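Local coordinates for protein ribosomal RNA small subunit methyltransferase E (Bacillus subtilis, PDB 1VHK) that probably methylates the N3 position of a specific uridine of 16S ribosomal RNA in the assembled 30S subunit, using S-adenosylmethionine as methyl donor, at residues L79-Y84 and S199-V204; V83-G88 and L105-F110. One frame throughout, in Å; residues are numbered along the deposited sequence.

Interaction 1: L79-Y84 and S199-V204; sequences LPIKVY and SSLLIV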
ATOM      1  N   LEU A  79       7.099   9.999  -5.687  1.00 30.38           N
ATOM      2  CA  LEU A  79       5.906  10.185  -6.527  1.00 31.77           C
ATOM      3  C   LEU A  79       6.049  11.511  -7.292  1.00 31.27           C
ATOM      4  O   LEU A  79       6.473  12.499  -6.684  1.00 31.57           O
ATOM      5  CB  LEU A  79       4.651  10.315  -5.685  1.00 29.10           C
ATOM      6  CG  LEU A  79       3.838   9.133  -5.267  1.00 31.56           C
ATOM      7  CD1 LEU A  79       2.553   9.598  -4.565  1.00 27.39           C
ATOM      8  CD2 LEU A  79       3.532   8.180  -6.409  1.00 29.06           C
ATOM      9  N   PRO A  80       5.520  11.584  -8.499  1.00 31.21           N
ATOM     10  CA  PRO A  80       5.582  12.827  -9.262  1.00 32.27           C
ATOM     11  C   PRO A  80       4.792  13.927  -8.610  1.00 32.72           C
ATOM     12  O   PRO A  80       5.024  15.092  -8.937  1.00 35.68           O
ATOM     13  CB  PRO A  80       5.005  12.504 -10.620  1.00 31.87           C
ATOM     14  CG  PRO A  80       4.538  11.105 -10.568  1.00 31.54           C
ATOM     15  CD  PRO A  80       4.940  10.492  -9.273  1.00 30.32           C
ATOM     16  N   ILE A  81       3.821  13.632  -7.741  1.00 32.25           N
ATOM     17  CA  ILE A  81       3.075  14.722  -7.112  1.00 32.44           C
ATOM     18  C   ILE A  81       3.101  14.553  -5.589  1.00 31.91           C
ATOM     19  O   ILE A  81       3.183  13.413  -5.140  1.00 30.21           O
ATOM     20  CB  ILE A  81       1.612  14.799  -7.570  1.00 32.86           C
ATOM     21  CG1 ILE A  81       0.765  13.759  -6.865  1.00 30.79           C
ATOM     22  CG2 ILE A  81       1.485  14.648  -9.086  1.00 33.66           C
ATOM     23  CD1 ILE A  81      -0.708  13.827  -7.134  1.00 32.82           C
ATOM     24  N   LYS A  82       2.982  15.661  -4.873  1.00 30.81           N
ATOM     25  CA  LYS A  82       3.000  15.665  -3.419  1.00 31.09           C
ATOM     26  C   LYS A  82       1.669  15.300  -2.808  1.00 30.58           C
ATOM     27  O   LYS A  82       0.687  16.050  -2.895  1.00 30.27           O
ATOM     28  CB  LYS A  82       3.423  17.067  -2.919  1.00 34.00           C
ATOM     29  CG  LYS A  82       4.856  17.378  -3.345  1.00 37.48           C
ATOM     30  CD  LYS A  82       5.414  18.596  -2.652  1.00 41.93           C
ATOM     31  CE  LYS A  82       6.889  18.794  -3.031  1.00 45.95           C
ATOM     32  NZ  LYS A  82       7.580  19.721  -2.084  1.00 49.04           N
ATOM     33  N   VAL A  83       1.587  14.093  -2.193  1.00 28.91           N
ATOM     34  CA  VAL A  83       0.271  13.768  -1.642  1.00 28.49           C
ATOM     35  C   VAL A  83       0.291  13.770  -0.137  1.00 29.27           C
ATOM     36  O   VAL A  83       1.266  13.403   0.519  1.00 28.77           O
ATOM     37  CB  VAL A  83      -0.518  12.687  -2.337  1.00 26.99           C
ATOM     38  CG1 VAL A  83       0.253  11.926  -3.393  1.00 23.69           C
ATOM     39  CG2 VAL A  83      -1.262  11.759  -1.401  1.00 19.97           C
ATOM     40  N   TYR A  84      -0.642  14.589   0.389  1.00 29.45           N
ATOM     41  CA  TYR A  84      -0.834  14.765   1.808  1.00 28.79           C
ATOM     42  C   TYR A  84      -2.038  13.966   2.314  1.00 28.67           C
ATOM     43  O   TYR A  84      -3.157  14.158   1.848  1.00 28.97           O
ATOM     44  CB  TYR A  84      -1.072  16.223   2.153  1.00 29.40           C
ATOM     45  CG  TYR A  84       0.142  17.101   2.010  1.00 31.51           C
ATOM     46  CD1 TYR A  84       0.708  17.723   3.121  1.00 32.85           C
ATOM     47  CD2 TYR A  84       0.708  17.334   0.773  1.00 32.80           C
ATOM     48  CE1 TYR A  84       1.796  18.570   2.979  1.00 34.36           C
ATOM     49  CE2 TYR A  84       1.792  18.175   0.608  1.00 33.95           C
ATOM     50  CZ  TYR A  84       2.328  18.781   1.722  1.00 35.57           C
ATOM     51  OH  TYR A  84       3.400  19.622   1.562  1.00 38.60           O
ATOM     52  N   SER A 199       2.932  19.235  -8.225  1.00 35.17           N
ATOM     53  CA  SER A 199       1.783  19.845  -7.581  1.00 33.83           C
ATOM     54  C   SER A 199       1.397  19.135  -6.293  1.00 34.33           C
ATOM     55  O   SER A 199       1.777  17.995  -6.072  1.00 34.32           O
ATOM     56  CB  SER A 199       0.594  19.844  -8.539  1.00 33.51           C
ATOM     57  OG  SER A 199       0.504  18.556  -9.115  1.00 37.19           O
ATOM     58  N   SER A 200       0.564  19.779  -5.464  1.00 32.76           N
ATOM     59  CA  SER A 200       0.192  19.239  -4.196  1.00 32.11           C
ATOM     60  C   SER A 200      -1.236  18.755  -4.102  1.00 31.76           C
ATOM     61  O   SER A 200      -2.170  19.438  -4.527  1.00 31.78           O
ATOM     62  CB  SER A 200       0.466  20.262  -3.077  1.00 34.79           C
ATOM     63  OG  SER A 200      -0.572  21.236  -3.022  1.00 38.66           O
ATOM     64  N   LEU A 201      -1.421  17.608  -3.412  1.00 30.35           N
ATOM     65  CA  LEU A 201      -2.780  17.090  -3.254  1.00 29.88           C
ATOM     66  C   LEU A 201      -3.066  16.679  -1.812  1.00 30.06           C
ATOM     67  O   LEU A 201      -2.262  16.025  -1.157  1.00 30.76           O
ATOM     68  CB  LEU A 201      -3.011  15.939  -4.216  1.00 27.62           C
ATOM     69  CG  LEU A 201      -4.271  15.096  -4.003  1.00 30.18           C
ATOM     70  CD1 LEU A 201      -5.527  15.856  -4.445  1.00 23.56           C
ATOM     71  CD2 LEU A 201      -4.146  13.753  -4.707  1.00 25.61           C
ATOM     72  N   LEU A 202      -4.153  17.203  -1.259  1.00 30.34           N
ATOM     73  CA  LEU A 202      -4.629  16.892   0.066  1.00 28.19           C
ATOM     74  C   LEU A 202      -5.815  15.924  -0.052  1.00 27.48           C
ATOM     75  O   LEU A 202      -6.662  16.136  -0.904  1.00 25.89           O
ATOM     76  CB  LEU A 202      -5.113  18.132   0.832  1.00 25.20           C
ATOM     77  CG  LEU A 202      -5.722  17.787   2.212  1.00 23.74           C
ATOM     78  CD1 LEU A 202      -4.622  17.273   3.130  1.00 25.97           C
ATOM     79  CD2 LEU A 202      -6.441  18.969   2.808  1.00 26.10           C
ATOM     80  N   ILE A 203      -5.773  14.844   0.714  1.00 28.71           N
ATOM     81  CA  ILE A 203      -6.830  13.832   0.692  1.00 28.74           C
ATOM     82  C   ILE A 203      -7.281  13.589   2.129  1.00 30.61           C
ATOM     83  O   ILE A 203      -6.420  13.274   2.967  1.00 32.09           O
ATOM     84  CB  ILE A 203      -6.385  12.479   0.105  1.00 24.06           C
ATOM     85  CG1 ILE A 203      -5.642  12.600  -1.217  1.00 21.97           C
ATOM     86  CG2 ILE A 203      -7.605  11.572  -0.087  1.00 21.05           C
ATOM     87  CD1 ILE A 203      -5.186  11.300  -1.829  1.00 18.27           C
ATOM     88  N   VAL A 204      -8.535  13.901   2.474  1.00 31.66           N
ATOM     89  CA  VAL A 204      -8.910  13.690   3.885  1.00 30.29           C
ATOM     90  C   VAL A 204      -9.802  12.491   4.024  1.00 30.49           C
ATOM     91  O   VAL A 204     -10.697  12.242   3.216  1.00 30.52           O
ATOM     92  CB  VAL A 204      -9.460  14.943   4.545  1.00 33.54           C
ATOM     93  CG1 VAL A 204      -9.345  16.165   3.640  1.00 33.10           C
ATOM     94  CG2 VAL A 204     -10.876  14.791   5.077  1.00 32.92           C
TER

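Interaction 2: V83-G88 and L105-F110; sequences VYIASG and LGAHAF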
ATOM      1  N   VAL A  83       1.587  14.093  -2.193  1.00 28.91           N
ATOM      2  CA  VAL A  83       0.271  13.768  -1.642  1.00 28.49           C
ATOM      3  C   VAL A  83       0.291  13.770  -0.137  1.00 29.27           C
ATOM      4  O   VAL A  83       1.266  13.403   0.519  1.00 28.77           O
ATOM      5  CB  VAL A  83      -0.518  12.687  -2.337  1.00 26.99           C
ATOM      6  CG1 VAL A  83       0.253  11.926  -3.393  1.00 23.69           C
ATOM      7  CG2 VAL A  83      -1.262  11.759  -1.401  1.00 19.97           C
ATOM      8  N   TYR A  84      -0.642  14.589   0.389  1.00 29.45           N
ATOM      9  CA  TYR A  84      -0.834  14.765   1.808  1.00 28.79           C
ATOM     10  C   TYR A  84      -2.038  13.966   2.314  1.00 28.67           C
ATOM     11  O   TYR A  84      -3.157  14.158   1.848  1.00 28.97           O
ATOM     12  CB  TYR A  84      -1.072  16.223   2.153  1.00 29.40           C
ATOM     13  CG  TYR A  84       0.142  17.101   2.010  1.00 31.51           C
ATOM     14  CD1 TYR A  84       0.708  17.723   3.121  1.00 32.85           C
ATOM     15  CD2 TYR A  84       0.708  17.334   0.773  1.00 32.80           C
ATOM     16  CE1 TYR A  84       1.796  18.570   2.979  1.00 34.36           C
ATOM     17  CE2 TYR A  84       1.792  18.175   0.608  1.00 33.95           C
ATOM     18  CZ  TYR A  84       2.328  18.781   1.722  1.00 35.57           C
ATOM     19  OH  TYR A  84       3.400  19.622   1.562  1.00 38.60           O
ATOM     20  N   ILE A  85      -1.793  13.133   3.306  1.00 28.03           N
ATOM     21  CA  ILE A  85      -2.834  12.306   3.888  1.00 29.01           C
ATOM     22  C   ILE A  85      -3.369  12.928   5.176  1.00 29.82           C
ATOM     23  O   ILE A  85      -2.656  13.041   6.166  1.00 29.82           O
ATOM     24  CB  ILE A  85      -2.312  10.883   4.196  1.00 26.94           C
ATOM     25  CG1 ILE A  85      -1.560  10.308   3.007  1.00 25.26           C
ATOM     26  CG2 ILE A  85      -3.461   9.974   4.603  1.00 26.93           C
ATOM     27  CD1 ILE A  85      -2.304  10.307   1.697  1.00 24.75           C
ATOM     28  N   ALA A  86      -4.643  13.318   5.173  1.00 29.99           N
ATOM     29  CA  ALA A  86      -5.272  13.789   6.408  1.00 30.01           C
ATOM     30  C   ALA A  86      -6.130  12.670   7.002  1.00 29.56           C
ATOM     31  O   ALA A  86      -7.173  12.387   6.399  1.00 30.98           O
ATOM     32  CB  ALA A  86      -6.154  15.002   6.135  1.00 30.38           C
ATOM     33  N   SER A  87      -5.807  12.136   8.185  1.00 28.78           N
ATOM     34  CA  SER A  87      -6.661  11.095   8.737  1.00 30.92           C
ATOM     35  C   SER A  87      -7.395  11.423  10.020  1.00 31.08           C
ATOM     36  O   SER A  87      -6.812  11.732  11.067  1.00 31.62           O
ATOM     37  CB  SER A  87      -5.857   9.797   8.945  1.00 32.40           C
ATOM     38  OG  SER A  87      -4.972   9.543   7.879  1.00 35.08           O
ATOM     39  N   GLY A  88      -8.708  11.212  10.061  1.00 32.08           N
ATOM     40  CA  GLY A  88      -9.412  11.389  11.357  1.00 35.13           C
ATOM     41  C   GLY A  88      -8.908  10.337  12.352  1.00 37.81           C
ATOM     42  O   GLY A  88      -8.986   9.123  12.109  1.00 37.13           O
ATOM     43  N   LEU A 105       4.131   3.551   0.208  1.00 21.41           N
ATOM     44  CA  LEU A 105       3.467   3.978  -0.969  1.00 20.85           C
ATOM     45  C   LEU A 105       3.709   5.368  -1.508  1.00 21.53           C
ATOM     46  O   LEU A 105       2.999   5.773  -2.461  1.00 21.10           O
ATOM     47  CB  LEU A 105       1.948   3.695  -0.881  1.00 18.72           C
ATOM     48  CG  LEU A 105       1.643   2.199  -0.728  1.00 22.88           C
ATOM     49  CD1 LEU A 105       0.281   1.993  -0.097  1.00 21.85           C
ATOM     50  CD2 LEU A 105       1.768   1.463  -2.061  1.00 22.90           C
ATOM     51  N   GLY A 106       4.644   6.159  -1.012  1.00 21.14           N
ATOM     52  CA  GLY A 106       4.945   7.452  -1.535  1.00 20.88           C
ATOM     53  C   GLY A 106       4.336   8.669  -0.938  1.00 20.92           C
ATOM     54  O   GLY A 106       4.599   9.782  -1.457  1.00 22.87           O
ATOM     55  N   ALA A 107       3.502   8.604   0.073  1.00 20.83           N
ATOM     56  CA  ALA A 107       2.883   9.778   0.683  1.00 20.56           C
ATOM     57  C   ALA A 107       3.919  10.832   1.029  1.00 21.97           C
ATOM     58  O   ALA A 107       5.006  10.513   1.514  1.00 19.95           O
ATOM     59  CB  ALA A 107       2.170   9.348   1.976  1.00 19.78           C
ATOM     60  N   HIS A 108       3.567  12.114   0.850  1.00 24.82           N
ATOM     61  CA  HIS A 108       4.488  13.205   1.122  1.00 25.91           C
ATOM     62  C   HIS A 108       4.429  13.690   2.553  1.00 24.69           C
ATOM     63  O   HIS A 108       5.452  14.097   3.101  1.00 24.10           O
ATOM     64  CB  HIS A 108       4.324  14.401   0.153  1.00 29.08           C
ATOM     65  CG  HIS A 108       5.294  15.508   0.486  1.00 32.18           C
ATOM     66  ND1 HIS A 108       6.647  15.427   0.182  1.00 35.42           N
ATOM     67  CD2 HIS A 108       5.130  16.660   1.170  1.00 30.79           C
ATOM     68  CE1 HIS A 108       7.261  16.506   0.645  1.00 32.35           C
ATOM     69  NE2 HIS A 108       6.359  17.267   1.242  1.00 32.53           N
ATOM     70  N   ALA A 109       3.263  13.592   3.198  1.00 24.81           N
ATOM     71  CA  ALA A 109       3.224  14.085   4.594  1.00 25.72           C
ATOM     72  C   ALA A 109       1.925  13.595   5.218  1.00 25.57           C
ATOM     73  O   ALA A 109       1.092  13.148   4.448  1.00 23.59           O
ATOM     74  CB  ALA A 109       3.303  15.603   4.632  1.00 23.55           C
ATOM     75  N   PHE A 110       1.890  13.526   6.570  1.00 24.81           N
ATOM     76  CA  PHE A 110       0.644  13.058   7.180  1.00 24.38           C
ATOM     77  C   PHE A 110       0.084  14.116   8.107  1.00 26.10           C
ATOM     78  O   PHE A 110       0.817  14.913   8.702  1.00 28.56           O
ATOM     79  CB  PHE A 110       0.847  11.754   7.934  1.00 22.10           C
ATOM     80  CG  PHE A 110       1.343  10.603   7.132  1.00 16.99           C
ATOM     81  CD1 PHE A 110       0.484   9.712   6.540  1.00 14.63           C
ATOM     82  CD2 PHE A 110       2.718  10.450   6.940  1.00 18.08           C
ATOM     83  CE1 PHE A 110       0.979   8.630   5.823  1.00 19.73           C
ATOM     84  CE2 PHE A 110       3.221   9.395   6.198  1.00 16.66           C
ATOM     85  CZ  PHE A 110       2.340   8.477   5.653  1.00 19.34           C
TER
HETATM   86  O   HOH W   1       3.698  12.337  -2.405  1.00 18.47           O

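Interaction 1: L79-Y84 and S199-V204
Lys82 and Tyr84 carry the backbone pairing with segment 199-204, each using its N-H and its carbonyl toward it. Lys82 N donates to Ser199 O at 2.9 Å, and Leu201 N returns a bond to Lys82 O at 2.7 Å. The pattern repeats two residues on: Tyr84 N reaches Leu201 O at 2.7 Å, with an almost straight N-H...O angle of 175°, and Ile203 N donates to Tyr84 O at 2.9 Å. CA-H...O contacts supplement them, with Ser200 CA set against Lys82 O and Val83 CA against Leu201 O.

This is parallel pairing, the two short strands running at 21° to each other, and it lies in the middle of the all-parallel sheet of the SPOUT-type methyltransferase domain. Strand 171-175 takes the far edge of 200-205 through backbone bonds from Ser200 and Leu202.

Apolar contacts fall on both faces. On the face of Val83 and Leu201, Val83 CG2 meets Ile203 CD1 at 4.0 Å, the two side chains slanting across one another, while Ile81 CD1 lies 4.2 Å from Leu201 CD2; Leu244 of helix 239-253 covers Val83 here. On the other face, Leu202 sends CG anti to its backbone N (chi1 176°), which brings CD1 to within 3.8 Å of Tyr84 CB. The Tyr84 ring has Leu201 O near its plane at the edge, and Phe169 meets it edge-to-face. Lys82 packs through CB near Ser199 O, then runs out extended, carrying its amine away from the neighbouring strand.

Ser199 OG bonds to Pro196 O close by in the chain, and Ser200 OG to Asp170 N, just ahead of strand 171-175.

Interaction 2: V83-G88 and L105-F110
Val83 O takes two N-H groups, from His108 and Ala109. His108 N donates at 2.7 Å in the carbonyl plane, and Ala109 N adds a weak bond at 3.3 Å, bent to 137°. Two residues along, Ile85 N donates to Ala109 O at 3.1 Å; this bond is straight at hydrogen, although the donor is tilted from the carbonyl plane. Val83 N is satisfied through water 1, which accepts from it at 2.8 Å and donates to Gly106 O. That water bridges the strand to the Schellman turn ending helix 94-104, where Gly106 has positive phi. Ala107 O is taken by Arg147.

His108 holds CG anti to its backbone N (chi1 180°), laying its ring alongside Tyr84 with the planes at 54°; Tyr84 OH lies near the imidazole plane, 3.5 Å from His108 CD2. Ala109 CB touches the same phenol at CD1, 3.7 Å away. A serine in place of Tyr84 would probably leave His108 CD2 and Ala109 CB without their aromatic neighbour and let the imidazole turn more freely. On the opposite side of the sheet, Ile85 CB packs against Phe110 CD1 at 3.8 Å, and its CG1 against Ala107 CB. The whole is a classic beta-alpha-beta unit: strand 82-88, helix 94-104 and the parallel strand 109-113.

How the interactions relate
Interactions 1 and 2 flank one strand, 82-88, whose two edges are taken by 200-205 and 109-113; their centres lie about 7 Å apart. Val83 and Tyr84 belong to both. Tyr84 spends its N-H and carbonyl on interaction 1, while Val83 turns the other way and gives its carbonyl to interaction 2. The shared strand continues the pattern beyond Tyr84, with Ala86 N 2.8 Å from Ile203 O, probably hydrogen-bonded, and Ala86 CB 3.7 Å from Val204 CB. Near the other end, Leu79 CD1 approaches Gly106 O at 3.7 Å. Leu244 of helix 239-253, already against Val83, also touches Ile85, so one helix residue packs on both contacts.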